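SidF, inhibitor of growth family, member 3 (Legionella pneumophila subsp. pneumophila, PDB 4FYE) is a Legionella phosphatase that dephosphorylates phosphoinositides, the phosphorylated inositol lipids of membranes. Local coordinates at residues Asn8-Val13 against Gly258-His263; Val51-Ser56 against Ile186-Ala191; Gly197-Ile202 against Gly252-Asp257; Arg248-Thr253 against His263-Ser268. The protein carries 1 engineered substitution. All blocks are in the same frame, centred on the assembly; numbering follows the deposited sequence.

Interaction 1: Asn8-Val13 against Gly258-His263; sequences NIETYV and GTVTIH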
loop_
_atom_site.group_PDB
_atom_site.type_symbol
_atom_site.label_atom_id
_atom_site.label_comp_id
_atom_site.label_asym_id
_atom_site.label_seq_id
_atom_site.Cartn_x
_atom_site.Cartn_y
_atom_site.Cartn_z
ATOM N N ASN A 8 -0.806 20.289 5.822
ATOM C CA ASN A 8 -0.924 19.330 6.870
ATOM C C ASN A 8 -1.964 18.284 6.437
ATOM O O ASN A 8 -2.988 18.643 5.891
ATOM C CB ASN A 8 -1.351 20.084 8.114
ATOM C CG ASN A 8 -1.669 19.181 9.240
ATOM O OD1 ASN A 8 -0.785 18.806 10.009
ATOM N ND2 ASN A 8 -2.922 18.789 9.345
ATOM N N ILE A 9 -1.678 16.998 6.658
ATOM C CA ILE A 9 -2.542 15.930 6.199
ATOM C C ILE A 9 -3.971 16.096 6.764
ATOM O O ILE A 9 -4.949 16.031 6.006
ATOM C CB ILE A 9 -1.916 14.556 6.539
ATOM C CG1 ILE A 9 -1.889 13.617 5.326
ATOM C CG2 ILE A 9 -2.366 13.955 7.887
ATOM C CD1 ILE A 9 -3.121 13.509 4.488
ATOM N N GLU A 10 -4.091 16.363 8.068
ATOM C CA GLU A 10 -5.385 16.499 8.660
ATOM C C GLU A 10 -6.142 17.644 8.019
ATOM O O GLU A 10 -7.354 17.492 7.734
ATOM C CB GLU A 10 -5.342 16.706 10.184
ATOM C CG GLU A 10 -6.745 16.597 10.763
ATOM C CD GLU A 10 -6.906 16.943 12.259
ATOM O OE1 GLU A 10 -7.990 17.502 12.636
ATOM O OE2 GLU A 10 -5.974 16.642 13.056
ATOM N N THR A 11 -5.487 18.791 7.782
ATOM C CA THR A 11 -6.281 19.898 7.252
ATOM C C THR A 11 -6.702 19.547 5.815
ATOM O O THR A 11 -7.861 19.669 5.434
ATOM C CB THR A 11 -5.639 21.305 7.364
ATOM O OG1 THR A 11 -4.977 21.596 6.141
ATOM C CG2 THR A 11 -4.660 21.438 8.531
ATOM N N TYR A 12 -5.773 19.056 5.027
ATOM C CA TYR A 12 -6.173 18.522 3.741
ATOM C C TYR A 12 -7.341 17.508 3.745
ATOM O O TYR A 12 -8.294 17.649 2.971
ATOM C CB TYR A 12 -4.996 17.952 3.008
ATOM C CG TYR A 12 -5.260 17.619 1.564
ATOM C CD1 TYR A 12 -5.926 18.507 0.696
ATOM C CD2 TYR A 12 -4.793 16.446 1.038
ATOM C CE1 TYR A 12 -6.122 18.202 -0.656
ATOM C CE2 TYR A 12 -4.957 16.138 -0.304
ATOM C CZ TYR A 12 -5.617 17.007 -1.145
ATOM O OH TYR A 12 -5.780 16.620 -2.462
ATOM N N VAL A 13 -7.302 16.512 4.609
ATOM C CA VAL A 13 -8.362 15.485 4.620
ATOM C C VAL A 13 -9.715 16.137 4.956
ATOM O O VAL A 13 -10.788 15.764 4.398
ATOM C CB VAL A 13 -8.012 14.425 5.665
ATOM C CG1 VAL A 13 -9.210 13.566 5.983
ATOM C CG2 VAL A 13 -6.741 13.621 5.239
ATOM N N GLY A 258 -17.859 18.480 11.273
ATOM C CA GLY A 258 -16.960 18.430 10.103
ATOM C C GLY A 258 -15.458 18.418 10.409
ATOM O O GLY A 258 -14.631 18.568 9.505
ATOM N N THR A 259 -15.088 18.209 11.663
ATOM C CA THR A 259 -13.687 17.884 11.960
ATOM C C THR A 259 -13.431 16.393 11.795
ATOM O O THR A 259 -14.349 15.603 11.583
ATOM C CB THR A 259 -13.275 18.314 13.379
ATOM O OG1 THR A 259 -14.220 17.787 14.323
ATOM C CG2 THR A 259 -13.215 19.837 13.434
ATOM N N VAL A 260 -12.183 16.001 11.953
ATOM C CA VAL A 260 -11.814 14.679 11.615
ATOM C C VAL A 260 -10.933 14.092 12.699
ATOM O O VAL A 260 -10.116 14.798 13.253
ATOM C CB VAL A 260 -11.090 14.747 10.273
ATOM C CG1 VAL A 260 -9.934 13.814 10.223
ATOM C CG2 VAL A 260 -12.083 14.504 9.157
ATOM N N THR A 261 -11.129 12.813 13.023
ATOM C CA THR A 261 -10.095 12.050 13.718
ATOM C C THR A 261 -9.626 10.953 12.737
ATOM O O THR A 261 -10.445 10.266 12.114
ATOM C CB THR A 261 -10.685 11.431 15.001
ATOM O OG1 THR A 261 -11.179 12.494 15.826
ATOM C CG2 THR A 261 -9.671 10.625 15.787
ATOM N N ILE A 262 -8.321 10.765 12.648
ATOM C CA ILE A 262 -7.711 9.888 11.704
ATOM C C ILE A 262 -7.364 8.623 12.450
ATOM O O ILE A 262 -6.631 8.699 13.413
ATOM C CB ILE A 262 -6.476 10.567 11.064
ATOM C CG1 ILE A 262 -6.933 11.698 10.107
ATOM C CG2 ILE A 262 -5.706 9.567 10.224
ATOM C CD1 ILE A 262 -5.802 12.456 9.449
ATOM N N HIS A 263 -7.907 7.466 12.041
ATOM C CA HIS A 263 -7.617 6.189 12.728
ATOM C C HIS A 263 -6.575 5.363 12.006
ATOM O O HIS A 263 -6.091 4.382 12.548
ATOM C CB HIS A 263 -8.885 5.327 12.948
ATOM C CG HIS A 263 -10.076 6.109 13.434
ATOM N ND1 HIS A 263 -10.136 6.682 14.677
ATOM C CD2 HIS A 263 -11.277 6.439 12.796
ATOM C CE1 HIS A 263 -11.307 7.319 14.819
ATOM N NE2 HIS A 263 -12.002 7.187 13.670
#

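Interaction 2: Val51-Ser56 against Ile186-Ala191; sequences VVVVNS and IHRFKA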
loop_
_atom_site.group_PDB
_atom_site.type_symbol
_atom_site.label_atom_id
_atom_site.label_comp_id
_atom_site.label_asym_id
_atom_site.label_seq_id
_atom_site.Cartn_x
_atom_site.Cartn_y
_atom_site.Cartn_z
ATOM N N VAL A 51 -11.379 14.597 -7.614
ATOM C CA VAL A 51 -11.691 13.738 -6.524
ATOM C C VAL A 51 -12.903 12.915 -6.863
ATOM O O VAL A 51 -13.903 13.469 -7.307
ATOM C CB VAL A 51 -12.049 14.613 -5.350
ATOM C CG1 VAL A 51 -12.315 13.776 -4.134
ATOM C CG2 VAL A 51 -10.909 15.567 -5.116
ATOM N N VAL A 52 -12.851 11.602 -6.642
ATOM C CA VAL A 52 -14.039 10.822 -6.859
ATOM C C VAL A 52 -14.580 10.341 -5.509
ATOM O O VAL A 52 -13.822 9.752 -4.706
ATOM C CB VAL A 52 -13.724 9.576 -7.662
ATOM C CG1 VAL A 52 -15.031 8.857 -7.963
ATOM C CG2 VAL A 52 -12.927 9.889 -8.934
ATOM N N VAL A 53 -15.875 10.517 -5.261
ATOM C CA VAL A 53 -16.453 10.247 -3.934
ATOM C C VAL A 53 -17.655 9.277 -4.082
ATOM O O VAL A 53 -18.479 9.436 -4.967
ATOM C CB VAL A 53 -16.898 11.561 -3.231
ATOM C CG1 VAL A 53 -17.515 11.304 -1.853
ATOM C CG2 VAL A 53 -15.731 12.541 -3.038
ATOM N N VAL A 54 -17.732 8.277 -3.224
ATOM C CA VAL A 54 -18.846 7.388 -3.184
ATOM C C VAL A 54 -19.398 7.364 -1.755
ATOM O O VAL A 54 -18.641 7.122 -0.812
ATOM C CB VAL A 54 -18.414 5.928 -3.530
ATOM C CG1 VAL A 54 -19.517 4.951 -3.157
ATOM C CG2 VAL A 54 -18.138 5.722 -5.011
ATOM N N ASN A 55 -20.708 7.538 -1.594
ATOM C CA ASN A 55 -21.412 7.241 -0.330
ATOM C C ASN A 55 -22.157 5.934 -0.368
ATOM O O ASN A 55 -22.922 5.706 -1.304
ATOM C CB ASN A 55 -22.425 8.377 0.004
ATOM C CG ASN A 55 -21.803 9.733 -0.174
ATOM O OD1 ASN A 55 -21.150 10.237 0.728
ATOM N ND2 ASN A 55 -21.877 10.266 -1.373
ATOM N N SER A 56 -22.004 5.081 0.645
ATOM C CA SER A 56 -22.823 3.848 0.642
ATOM C C SER A 56 -24.312 4.206 0.631
ATOM O O SER A 56 -24.729 5.099 1.357
ATOM C CB SER A 56 -22.527 2.957 1.846
ATOM O OG SER A 56 -21.206 2.450 1.761
ATOM N N ILE A 186 -12.314 8.606 -2.586
ATOM C CA ILE A 186 -12.966 8.636 -1.284
ATOM C C ILE A 186 -14.205 7.746 -1.190
ATOM O O ILE A 186 -15.092 7.776 -2.047
ATOM C CB ILE A 186 -13.363 10.073 -0.901
ATOM C CG1 ILE A 186 -12.154 10.981 -0.971
ATOM C CG2 ILE A 186 -13.832 10.143 0.565
ATOM C CD1 ILE A 186 -12.453 12.379 -0.453
ATOM N N HIS A 187 -14.270 6.948 -0.142
ATOM C CA HIS A 187 -15.511 6.276 0.219
ATOM C C HIS A 187 -15.977 6.674 1.578
ATOM O O HIS A 187 -15.253 6.413 2.577
ATOM C CB HIS A 187 -15.298 4.803 0.216
ATOM C CG HIS A 187 -16.542 4.000 0.479
ATOM N ND1 HIS A 187 -16.492 2.745 0.887
ATOM C CD2 HIS A 187 -17.878 4.352 0.464
ATOM C CE1 HIS A 187 -17.716 2.254 1.033
ATOM N NE2 HIS A 187 -18.572 3.262 0.816
ATOM N N ARG A 188 -17.170 7.276 1.631
ATOM C CA ARG A 188 -17.869 7.622 2.893
ATOM C C ARG A 188 -19.060 6.722 3.206
ATOM O O ARG A 188 -19.909 6.462 2.329
ATOM C CB ARG A 188 -18.484 9.012 2.756
ATOM C CG ARG A 188 -17.470 10.009 2.216
ATOM C CD ARG A 188 -18.121 11.380 1.900
ATOM N NE ARG A 188 -18.516 12.098 3.102
ATOM C CZ ARG A 188 -18.344 13.410 3.277
ATOM N NH1 ARG A 188 -17.794 14.161 2.323
ATOM N NH2 ARG A 188 -18.727 13.978 4.411
ATOM N N PHE A 189 -19.174 6.359 4.484
ATOM C CA PHE A 189 -20.196 5.440 5.005
ATOM C C PHE A 189 -20.299 5.485 6.561
ATOM O O PHE A 189 -19.307 5.700 7.235
ATOM C CB PHE A 189 -19.867 3.966 4.596
ATOM C CG PHE A 189 -18.465 3.481 5.050
ATOM C CD1 PHE A 189 -17.314 3.809 4.323
ATOM C CD2 PHE A 189 -18.308 2.708 6.230
ATOM C CE1 PHE A 189 -16.022 3.443 4.767
ATOM C CE2 PHE A 189 -17.019 2.311 6.669
ATOM C CZ PHE A 189 -15.881 2.644 5.912
ATOM N N LYS A 190 -21.471 5.206 7.127
ATOM C CA LYS A 190 -21.597 4.934 8.561
ATOM C C LYS A 190 -21.212 3.491 8.905
ATOM O O LYS A 190 -21.933 2.561 8.598
ATOM C CB LYS A 190 -23.020 5.254 9.024
ATOM C CG LYS A 190 -23.360 6.754 8.973
ATOM C CD LYS A 190 -24.879 7.092 8.995
ATOM C CE LYS A 190 -25.443 7.188 10.414
ATOM N NZ LYS A 190 -24.774 8.202 11.308
ATOM N N ALA A 191 -20.056 3.288 9.522
ATOM C CA ALA A 191 -19.730 1.980 10.065
ATOM C C ALA A 191 -20.716 1.578 11.159
ATOM O O ALA A 191 -21.276 2.436 11.846
ATOM C CB ALA A 191 -18.342 2.016 10.641
#

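Interaction 3: Gly197-Ile202 against Gly252-Asp257; sequences GEEQFI and GTRHSD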
loop_
_atom_site.group_PDB
_atom_site.type_symbol
_atom_site.label_atom_id
_atom_site.label_comp_id
_atom_site.label_asym_id
_atom_site.label_seq_id
_atom_site.Cartn_x
_atom_site.Cartn_y
_atom_site.Cartn_z
ATOM N N GLY A 197 -24.892 12.043 13.532
ATOM C CA GLY A 197 -24.151 13.129 12.908
ATOM C C GLY A 197 -22.714 12.725 12.550
ATOM O O GLY A 197 -22.036 13.491 11.878
ATOM N N GLU A 198 -22.268 11.525 12.963
ATOM C CA GLU A 198 -20.913 11.018 12.625
ATOM C C GLU A 198 -20.886 10.047 11.419
ATOM O O GLU A 198 -21.896 9.437 11.082
ATOM C CB GLU A 198 -20.145 10.479 13.870
ATOM C CG GLU A 198 -19.305 11.574 14.525
ATOM C CD GLU A 198 -18.588 11.188 15.815
ATOM O OE1 GLU A 198 -18.156 10.023 15.991
ATOM O OE2 GLU A 198 -18.423 12.105 16.672
ATOM N N GLU A 199 -19.755 9.969 10.732
ATOM C CA GLU A 199 -19.583 8.979 9.659
ATOM C C GLU A 199 -18.123 8.656 9.438
ATOM O O GLU A 199 -17.245 9.471 9.748
ATOM C CB GLU A 199 -20.230 9.425 8.344
ATOM C CG GLU A 199 -19.584 10.635 7.662
ATOM C CD GLU A 199 -20.106 10.840 6.228
ATOM O OE1 GLU A 199 -19.605 11.725 5.495
ATOM O OE2 GLU A 199 -21.019 10.093 5.808
ATOM N N GLN A 200 -17.868 7.484 8.874
ATOM C CA GLN A 200 -16.517 7.110 8.621
ATOM C C GLN A 200 -16.106 7.344 7.149
ATOM O O GLN A 200 -16.960 7.618 6.283
ATOM C CB GLN A 200 -16.341 5.653 9.046
ATOM C CG GLN A 200 -16.164 5.412 10.552
ATOM C CD GLN A 200 -17.364 5.854 11.392
ATOM O OE1 GLN A 200 -17.177 6.632 12.344
ATOM N NE2 GLN A 200 -18.598 5.352 11.073
ATOM N N PHE A 201 -14.804 7.235 6.855
ATOM C CA PHE A 201 -14.311 7.365 5.458
ATOM C C PHE A 201 -12.993 6.625 5.291
ATOM O O PHE A 201 -12.264 6.388 6.276
ATOM C CB PHE A 201 -14.066 8.803 5.071
ATOM C CG PHE A 201 -13.098 9.490 5.964
ATOM C CD1 PHE A 201 -13.542 10.172 7.078
ATOM C CD2 PHE A 201 -11.733 9.494 5.670
ATOM C CE1 PHE A 201 -12.623 10.821 7.929
ATOM C CE2 PHE A 201 -10.815 10.117 6.503
ATOM C CZ PHE A 201 -11.253 10.768 7.636
ATOM N N ILE A 202 -12.688 6.305 4.032
ATOM C CA ILE A 202 -11.398 5.833 3.627
ATOM C C ILE A 202 -11.050 6.535 2.318
ATOM O O ILE A 202 -11.886 6.607 1.422
ATOM C CB ILE A 202 -11.414 4.326 3.295
ATOM C CG1 ILE A 202 -11.978 3.494 4.428
ATOM C CG2 ILE A 202 -9.978 3.849 2.985
ATOM C CD1 ILE A 202 -12.462 2.159 3.925
ATOM N N GLY A 252 -10.733 7.364 8.657
ATOM C CA GLY A 252 -11.090 7.873 9.930
ATOM C C GLY A 252 -12.549 8.166 10.138
ATOM O O GLY A 252 -13.419 7.625 9.389
ATOM N N THR A 253 -12.838 8.992 11.172
ATOM C CA THR A 253 -14.198 9.402 11.389
ATOM C C THR A 253 -14.351 10.885 11.206
ATOM O O THR A 253 -13.431 11.670 11.567
ATOM C CB THR A 253 -14.897 8.863 12.691
ATOM O OG1 THR A 253 -15.125 9.883 13.636
ATOM C CG2 THR A 253 -14.276 7.740 13.334
ATOM N N ARG A 254 -15.488 11.284 10.621
ATOM C CA ARG A 254 -15.840 12.704 10.484
ATOM C C ARG A 254 -16.885 13.139 11.521
ATOM O O ARG A 254 -17.985 12.543 11.607
ATOM C CB ARG A 254 -16.381 12.991 9.087
ATOM C CG ARG A 254 -16.533 14.480 8.779
ATOM C CD ARG A 254 -17.388 14.579 7.544
ATOM N NE ARG A 254 -17.415 15.876 6.897
ATOM C CZ ARG A 254 -18.440 16.704 6.987
ATOM N NH1 ARG A 254 -19.470 16.377 7.754
ATOM N NH2 ARG A 254 -18.421 17.860 6.334
ATOM N N HIS A 255 -16.577 14.178 12.290
ATOM C CA HIS A 255 -17.466 14.545 13.415
ATOM C C HIS A 255 -18.575 15.409 12.905
ATOM O O HIS A 255 -18.443 15.951 11.800
ATOM C CB HIS A 255 -16.682 15.129 14.581
ATOM C CG HIS A 255 -15.584 14.223 15.049
ATOM N ND1 HIS A 255 -15.836 13.048 15.671
ATOM C CD2 HIS A 255 -14.205 14.284 14.868
ATOM C CE1 HIS A 255 -14.670 12.401 15.911
ATOM N NE2 HIS A 255 -13.673 13.169 15.446
ATOM N N SER A 256 -19.684 15.516 13.652
ATOM C CA SER A 256 -20.862 16.223 13.125
ATOM C C SER A 256 -20.539 17.655 12.715
ATOM O O SER A 256 -21.114 18.156 11.757
ATOM C CB SER A 256 -22.033 16.202 14.098
ATOM O OG SER A 256 -21.580 16.487 15.393
ATOM N N ASP A 257 -19.584 18.283 13.402
ATOM C CA ASP A 257 -19.140 19.643 13.043
ATOM C C ASP A 257 -18.190 19.654 11.817
ATOM O O ASP A 257 -17.737 20.715 11.381
ATOM C CB ASP A 257 -18.527 20.380 14.267
ATOM C CG ASP A 257 -17.220 19.728 14.765
ATOM O OD1 ASP A 257 -16.688 18.835 14.050
ATOM O OD2 ASP A 257 -16.714 20.079 15.864
HETATM O O HOH W 1 -19.816 14.577 16.347
#

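Interaction 4: Arg248-Thr253 against His263-Ser268; sequences RMIAGT and HHDSFS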
loop_
_atom_site.group_PDB
_atom_site.type_symbol
_atom_site.label_atom_id
_atom_site.label_comp_id
_atom_site.label_asym_id
_atom_site.label_seq_id
_atom_site.Cartn_x
_atom_site.Cartn_y
_atom_site.Cartn_z
ATOM N N ARG A 248 -1.456 7.241 -0.617
ATOM C CA ARG A 248 -1.463 7.444 0.788
ATOM C C ARG A 248 -2.880 7.020 1.176
ATOM O O ARG A 248 -3.881 7.499 0.601
ATOM C CB ARG A 248 -1.267 8.937 1.082
ATOM C CG ARG A 248 -1.381 9.312 2.562
ATOM C CD ARG A 248 -0.016 8.970 3.269
ATOM N NE ARG A 248 -0.047 9.563 4.576
ATOM C CZ ARG A 248 0.294 10.823 4.815
ATOM N NH1 ARG A 248 0.773 11.563 3.827
ATOM N NH2 ARG A 248 0.157 11.330 6.042
ATOM N N MET A 249 -2.958 6.141 2.149
ATOM C CA MET A 249 -4.223 5.596 2.605
ATOM C C MET A 249 -4.574 6.166 3.995
ATOM O O MET A 249 -3.830 5.985 4.966
ATOM C CB MET A 249 -4.128 4.098 2.686
ATOM C CG MET A 249 -5.373 3.427 3.205
ATOM S SD MET A 249 -5.378 1.671 2.697
ATOM C CE MET A 249 -4.457 1.047 4.074
ATOM N N ILE A 250 -5.688 6.882 4.062
ATOM C CA ILE A 250 -6.156 7.471 5.279
ATOM C C ILE A 250 -7.577 6.960 5.563
ATOM O O ILE A 250 -8.410 6.928 4.679
ATOM C CB ILE A 250 -6.294 8.942 5.094
ATOM C CG1 ILE A 250 -5.041 9.519 4.450
ATOM C CG2 ILE A 250 -6.601 9.569 6.444
ATOM C CD1 ILE A 250 -3.890 9.643 5.417
ATOM N N ALA A 251 -7.862 6.614 6.812
ATOM C CA ALA A 251 -9.202 6.203 7.196
ATOM C C ALA A 251 -9.510 6.905 8.492
ATOM O O ALA A 251 -8.638 7.061 9.331
ATOM C CB ALA A 251 -9.246 4.700 7.392
ATOM N N GLY A 252 -10.733 7.364 8.657
ATOM C CA GLY A 252 -11.090 7.873 9.930
ATOM C C GLY A 252 -12.549 8.166 10.138
ATOM O O GLY A 252 -13.419 7.625 9.389
ATOM N N THR A 253 -12.838 8.992 11.172
ATOM C CA THR A 253 -14.198 9.402 11.389
ATOM C C THR A 253 -14.351 10.885 11.206
ATOM O O THR A 253 -13.431 11.670 11.567
ATOM C CB THR A 253 -14.897 8.863 12.691
ATOM O OG1 THR A 253 -15.125 9.883 13.636
ATOM C CG2 THR A 253 -14.276 7.740 13.334
ATOM N N HIS A 263 -7.907 7.466 12.041
ATOM C CA HIS A 263 -7.617 6.189 12.728
ATOM C C HIS A 263 -6.575 5.363 12.006
ATOM O O HIS A 263 -6.091 4.382 12.548
ATOM C CB HIS A 263 -8.885 5.327 12.948
ATOM C CG HIS A 263 -10.076 6.109 13.434
ATOM N ND1 HIS A 263 -10.136 6.682 14.677
ATOM C CD2 HIS A 263 -11.277 6.439 12.796
ATOM C CE1 HIS A 263 -11.307 7.319 14.819
ATOM N NE2 HIS A 263 -12.002 7.187 13.670
ATOM N N HIS A 264 -6.221 5.732 10.787
ATOM C CA HIS A 264 -5.187 5.006 10.050
ATOM C C HIS A 264 -4.580 5.874 8.984
ATOM O O HIS A 264 -5.282 6.601 8.235
ATOM C CB HIS A 264 -5.752 3.735 9.435
ATOM C CG HIS A 264 -4.743 2.928 8.650
ATOM N ND1 HIS A 264 -3.802 2.175 9.244
ATOM C CD2 HIS A 264 -4.578 2.754 7.291
ATOM C CE1 HIS A 264 -3.053 1.562 8.331
ATOM N NE2 HIS A 264 -3.527 1.910 7.122
ATOM N N ASP A 265 -3.270 5.738 8.859
ATOM C CA ASP A 265 -2.469 6.516 7.956
ATOM C C ASP A 265 -1.236 5.659 7.507
ATOM O O ASP A 265 -0.304 5.434 8.297
ATOM C CB ASP A 265 -2.045 7.790 8.680
ATOM C CG ASP A 265 -1.156 8.692 7.794
ATOM O OD1 ASP A 265 -0.533 8.173 6.804
ATOM O OD2 ASP A 265 -1.117 9.924 8.061
ATOM N N SER A 266 -1.256 5.148 6.275
ATOM C CA SER A 266 -0.190 4.313 5.781
ATOM C C SER A 266 -0.174 4.395 4.277
ATOM O O SER A 266 -0.790 5.323 3.687
ATOM C CB SER A 266 -0.353 2.871 6.261
ATOM O OG SER A 266 -1.399 2.152 5.617
ATOM N N PHE A 267 0.521 3.451 3.639
ATOM C CA PHE A 267 0.646 3.502 2.188
ATOM C C PHE A 267 0.028 2.305 1.520
ATOM O O PHE A 267 0.213 1.143 1.930
ATOM C CB PHE A 267 2.133 3.597 1.744
ATOM C CG PHE A 267 2.738 4.951 1.920
ATOM C CD1 PHE A 267 2.362 6.017 1.076
ATOM C CD2 PHE A 267 3.703 5.179 2.928
ATOM C CE1 PHE A 267 2.895 7.291 1.232
ATOM C CE2 PHE A 267 4.268 6.445 3.086
ATOM C CZ PHE A 267 3.828 7.520 2.270
ATOM N N SER A 268 -0.675 2.566 0.436
ATOM C CA SER A 268 -1.003 1.466 -0.453
ATOM C C SER A 268 0.034 1.506 -1.548
ATOM O O SER A 268 0.192 2.535 -2.251
ATOM C CB SER A 268 -2.427 1.604 -1.022
ATOM O OG SER A 268 -2.554 1.002 -2.290
#

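Interaction 1: Asn8-Val13 against Gly258-His263
Ile262 drives the tip of its side chain, CD1, against the first turn of the helix at residues 9-16. This is helix-on-sheet packing: the helix lies over the outermost strand, 260-268, of a six-stranded mixed sheet. The axes of helix 9-13 and strand 260-263 approach to 9.2 Å at 117°. Ile262 CD1 lies 4.1 Å from Ile9 CG2, and the two side chains slant across each other. The same methyl lies 4.1 Å from Glu10 CA, so it meets the helix backbone as well as side chains. Ile262 reaches this spot because CG1 stands anti to its carbonyl carbon (chi1 -71°) and CD1 continues the extended chain. One turn further on, Val13 CG1 meets Val260 CG1 at 4.3 Å.

Asn8 occupies the N-cap position of the helix, and Tyr12 N bonds to its backbone O. Phe201 of the next strand but one touches both Val13 and Val260. Tyr12, pointing elsewhere, bonds through its hydroxyl to Asp43. The polar margin is Glu10, whose extended chain runs out beside the strand. Its carboxylate gains no bond there: Glu10 OE1 stops 3.5 Å from Val260 O, and both are acceptors.

Interaction 2: Val51-Ser56 against Ile186-Ala191
His187 and Ser56 meet at the end of a parallel strand pair, where the imidazole turns its edge to the hydroxyl. His187 NE2 donates to Ser56 OG at 2.9 Å, and the oxygen lies close to the ring plane. CG of His187 is anti to the backbone N (chi1 -176°), which lays the ring alongside strand 50-55. Its CD2 edge then comes 3.1 Å from Val54 O. Phe189 CD1 sits over the centre of one face of the imidazole. Ser56 OG is also bonded to Glu699, at the end of helix 692-699.

Val54 and His187 share one face of the sheet; Val53, Asn55, Ile186 and Arg188 are on the other. Val53 and Ile186 lie side by side and point the same way, with Val53 CG2 4.0 Å from Ile186 CB. Asn55 and Arg188 also run alongside each other, their amide and guanidinium planes 44° apart. Asn55 OD1 touches the aliphatic part of the arginine, 3.4 Å from Arg188 CD. The guanidinium makes a salt bridge to Glu199 and a bond to Leu17 O.

Four backbone bonds join the strands in the alternating parallel pattern. Ile186 N binds Val52 O at 2.8 Å, and Ser56 N closes the series on Arg188 O at 3.0 Å. Val54 takes part through both its N and its O.

The donor NE2 implies a proton on that nitrogen. The Glu699 carboxylate beyond the hydroxyl would probably favour a polarised His187-Ser56-Glu699 chain, and this chain ties the sheet to the helix.

Interaction 3: Gly197-Ile202 against Gly252-Asp257
Two antiparallel neighbours of the six-stranded sheet, strands 199-206 and 247-254, pair here and run out into a polar end. Beyond the paired strands, Glu198 and His255 lie side by side. His255 ND1 donates to Glu198 OE2 at 2.9 Å, nearly straight at 171°. The oxygen lies in the imidazole plane, but the ring approaches from above the carboxylate plane, and the two planes are 79° apart. A water also donates to Glu198 OE2 and accepts from Ser256 N.

Glu199 and Arg254 form a hydrogen-bonded pair, with Arg254 N 2.7 Å from Glu199 O. Phe201 and Gly252 form another, with Phe201 N 2.9 Å from Gly252 O. The Phe201 ring lies over Gly252 in a CH-pi contact, Gly252 CA being 4.0 Å from the ring centroid. Phe201 chi1 of 58° sets CG between the backbone N and the carbonyl carbon and turns the ring across the neighbouring strand. Gly252 has no side chain to keep the ring off.

The Glu199 carboxylate is held by Arg188 of strand 184-189. Thr261 takes the other nitrogen of His255. With one ring nitrogen on a carboxylate and the other on a hydroxyl, His255 is fixed in rotation, and Glu198 probably favours its protonated form.

Interaction 4: Arg248-Thr253 against His263-Ser268
Arg248 grips Asp265 side-on with two nitrogens, across the antiparallel hairpin of strands 247-254 and 260-268. NE of Arg248 donates to Asp265 OD1 at 2.7 Å, and NH2 of Arg248 to Asp265 OD2 at 2.8 Å. The guanidinium and carboxylate planes are nearly coplanar, 24° apart, and OD2 uses its syn lone pair. A bend at chi2 (80°) swings the arginine over to the partner strand. Around this pair, Arg308 and Arg312 also hold the carboxylate, while Asp311 takes Arg248 NH1.

The backbones bond at Met249 with Ser266 and at Ala251 with His264. Ala251 O accepts from both His263 N and His264 N, a classic beta bulge. On the face of Met249 and Ala251, the methionine methyl reaches the edge of the His264 ring, Met249 CE being 3.3 Å from His264 NE2. That nitrogen shares a 2.6 Å hydrogen bond with Ser266 OG, which Lys644 also binds. Helix 652-668 covers this face. On the other face Ile250 CD1 packs 3.7 Å from Asp265 CG.

Asp265 is buried, yet three arginines meet its carboxylate. This setting probably keeps it ionised and ties the hairpin to helix 284-311 and the residues just after it.

All four interactions involve one six-stranded mixed sheet. Interaction 2 joins strands 50-55 and 184-189. Interaction 3 joins 199-206 with 247-254, and interaction 4 adds the outermost strand, 260-268. Interaction 1 places helix 9-16 against that same edge strand. Along the chain, interactions 2 and 3 follow in series, both nested inside the loop closed by interaction 1. Interaction 4 begins where 3 ends, and its segments alternate with those of 1. Interactions 3 and 4 share Gly252 and Thr253, while 1 and 4 share His263. Interactions 2 and 3, centres about 11 Å apart, touch through neighbouring strands. Interactions 1 and 2, centres about 15 Å apart, do not touch. The N-terminal helix thus packs against the sheet's edge in this phosphatase domain.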